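Local coordinates for extracellular solute-binding protein (Conexibacter woesei, PDB 4P98) that probably binds a small solute outside the cell membrane and delivers it to an ABC transporter, as a lipoprotein of the BMP (PnrA-like) family, at residues P66-F71 with L91-E96. Residues are numbered along the deposited sequence; the frame is centred on the assembly and turned at random.
Sequences PVIRQF and LRVATE
Val93 rests its forked side chain against the helix that carries Ile68 and Arg69, and this is the tightly packed part of the contact. Its CG1, anti to the backbone N (chi1 178°), lies 3.8 Å from Arg69 CA, while the Ile68 methyl CG2 meets Val93 CB at 3.8 Å. Beta-branched residues suit this seam because a branch at CB sets carbon close to the backbone and lets the helices approach, the CA atoms of Arg69 and Val93, 6.1 Å apart, being the closest across the contact. Toward solvent the packing gives way to charge. Arg69, long enough to reach from seam to rim, bends at chi3 (-64°), which presents its guanidinium side-on to Glu96. In salt-bridge hydrogen bonds Arg69 NE meets Glu96 OE1 at 2.8 Å and Arg69 NH2 meets Glu96 OE2 at 2.7 Å, two donors matching two carboxylate syn lone pairs, with the guanidinium and carboxylate planes only 9° apart. This paired grip fixes the rotation of both, and Val93 CG2 lies over one guanidinium face. NH2 also forms a salt bridge with Glu65. A leucine in place of Arg69 would probably leave Glu96 without its charged mate and free to turn. Deeper in, Ile68 continues onto Val86, Pro89 and Ile90 of helix 84-94 and Ile24 of strand 22-25, so helices 61-73 and 84-94 pack side by side on the parallel sheet of an alpha/beta lobe.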
loop_
_atom_site.group_PDB
_atom_site.type_symbol
_atom_site.label_atom_id
_atom_site.label_comp_id
_atom_site.label_asym_id
_atom_site.label_seq_id
_atom_site.Cartn_x
_atom_site.Cartn_y
_atom_site.Cartn_z
ATOM N N PRO A 66 11.509 -22.423 5.480
ATOM C CA PRO A 66 11.980 -23.456 4.537
ATOM C C PRO A 66 11.821 -23.098 3.046
ATOM O O PRO A 66 12.641 -23.512 2.232
ATOM C CB PRO A 66 11.146 -24.699 4.888
ATOM C CG PRO A 66 10.286 -24.346 6.045
ATOM C CD PRO A 66 10.502 -22.914 6.433
ATOM N N VAL A 67 10.789 -22.332 2.692
ATOM C CA VAL A 67 10.574 -21.917 1.306
ATOM C C VAL A 67 11.689 -20.959 0.888
ATOM O O VAL A 67 12.267 -21.091 -0.195
ATOM C CB VAL A 67 9.199 -21.234 1.127
ATOM C CG1 VAL A 67 9.062 -20.615 -0.258
ATOM C CG2 VAL A 67 8.070 -22.223 1.368
ATOM N N ILE A 68 11.988 -19.993 1.754
ATOM C CA ILE A 68 13.086 -19.058 1.521
ATOM C C ILE A 68 14.407 -19.834 1.371
ATOM O O ILE A 68 15.171 -19.611 0.430
ATOM C CB ILE A 68 13.167 -18.011 2.667
ATOM C CG1 ILE A 68 11.945 -17.098 2.625
ATOM C CG2 ILE A 68 14.446 -17.189 2.567
ATOM C CD1 ILE A 68 11.686 -16.365 3.923
ATOM N N ARG A 69 14.664 -20.767 2.282
ATOM C CA ARG A 69 15.888 -21.565 2.239
ATOM C C ARG A 69 16.009 -22.319 0.913
ATOM O O ARG A 69 17.085 -22.367 0.316
ATOM C CB ARG A 69 15.942 -22.553 3.411
ATOM C CG ARG A 69 17.216 -23.391 3.440
ATOM C CD ARG A 69 17.352 -24.239 4.698
ATOM N NE ARG A 69 17.470 -23.400 5.884
ATOM C CZ ARG A 69 16.510 -23.187 6.775
ATOM N NH1 ARG A 69 15.321 -23.784 6.671
ATOM N NH2 ARG A 69 16.751 -22.375 7.798
ATOM N N GLN A 70 14.901 -22.895 0.465
ATOM C CA GLN A 70 14.872 -23.685 -0.762
ATOM C C GLN A 70 15.214 -22.845 -1.990
ATOM O O GLN A 70 15.951 -23.295 -2.860
ATOM C CB GLN A 70 13.492 -24.347 -0.924
ATOM C CG GLN A 70 13.301 -25.096 -2.224
ATOM C CD GLN A 70 11.973 -25.830 -2.288
ATOM O OE1 GLN A 70 11.000 -25.469 -1.608
ATOM N NE2 GLN A 70 11.924 -26.865 -3.110
ATOM N N PHE A 71 14.698 -21.620 -2.069
ATOM C CA PHE A 71 15.058 -20.741 -3.178
ATOM C C PHE A 71 16.541 -20.381 -3.152
ATOM O O PHE A 71 17.203 -20.380 -4.190
ATOM C CB PHE A 71 14.210 -19.462 -3.185
ATOM C CG PHE A 71 12.832 -19.649 -3.757
ATOM C CD1 PHE A 71 12.663 -20.095 -5.065
ATOM C CD2 PHE A 71 11.706 -19.356 -3.009
ATOM C CE1 PHE A 71 11.394 -20.243 -5.609
ATOM C CE2 PHE A 71 10.437 -19.512 -3.541
ATOM C CZ PHE A 71 10.278 -19.962 -4.841
ATOM N N LEU A 91 15.674 -12.624 7.440
ATOM C CA LEU A 91 16.924 -12.264 8.112
ATOM C C LEU A 91 17.696 -13.489 8.608
ATOM O O LEU A 91 18.914 -13.500 8.571
ATOM C CB LEU A 91 16.674 -11.305 9.273
ATOM C CG LEU A 91 16.024 -9.973 8.898
ATOM C CD1 LEU A 91 15.670 -9.220 10.156
ATOM C CD2 LEU A 91 16.964 -9.148 8.046
ATOM N N ARG A 92 16.981 -14.517 9.061
ATOM C CA ARG A 92 17.620 -15.735 9.562
ATOM C C ARG A 92 18.307 -16.531 8.452
ATOM O O ARG A 92 19.461 -16.950 8.598
ATOM C CB ARG A 92 16.594 -16.621 10.278
ATOM C CG ARG A 92 15.947 -15.987 11.504
ATOM C CD ARG A 92 15.089 -17.017 12.211
ATOM N NE ARG A 92 15.967 -18.029 12.770
ATOM C CZ ARG A 92 16.567 -17.934 13.949
ATOM N NH1 ARG A 92 16.342 -16.890 14.742
ATOM N NH2 ARG A 92 17.381 -18.899 14.346
ATOM N N VAL A 93 17.603 -16.719 7.339
ATOM C CA VAL A 93 18.130 -17.505 6.232
ATOM C C VAL A 93 19.271 -16.757 5.545
ATOM O O VAL A 93 20.239 -17.377 5.121
ATOM C CB VAL A 93 17.022 -17.919 5.241
ATOM C CG1 VAL A 93 17.589 -18.703 4.067
ATOM C CG2 VAL A 93 15.988 -18.771 5.964
ATOM N N ALA A 94 19.178 -15.431 5.472
ATOM C CA ALA A 94 20.257 -14.623 4.904
ATOM C C ALA A 94 21.633 -14.970 5.488
ATOM O O ALA A 94 22.614 -15.017 4.748
ATOM C CB ALA A 94 19.970 -13.129 5.075
ATOM N N THR A 95 21.692 -15.239 6.793
ATOM C CA THR A 95 22.953 -15.587 7.452
ATOM C C THR A 95 23.536 -16.904 6.932
ATOM O O THR A 95 24.734 -17.111 7.040
ATOM C CB THR A 95 22.806 -15.694 8.984
ATOM O OG1 THR A 95 22.010 -16.844 9.315
ATOM C CG2 THR A 95 22.166 -14.424 9.570
ATOM N N GLU A 96 22.693 -17.778 6.377
ATOM C CA GLU A 96 23.126 -19.074 5.837
ATOM C C GLU A 96 23.706 -18.999 4.422
ATOM O O GLU A 96 24.420 -19.910 3.996
ATOM C CB GLU A 96 21.953 -20.068 5.814
ATOM C CG GLU A 96 21.262 -20.310 7.146
ATOM C CD GLU A 96 19.979 -21.132 7.008
ATOM O OE1 GLU A 96 19.777 -21.803 5.972
ATOM O OE2 GLU A 96 19.145 -21.104 7.934
#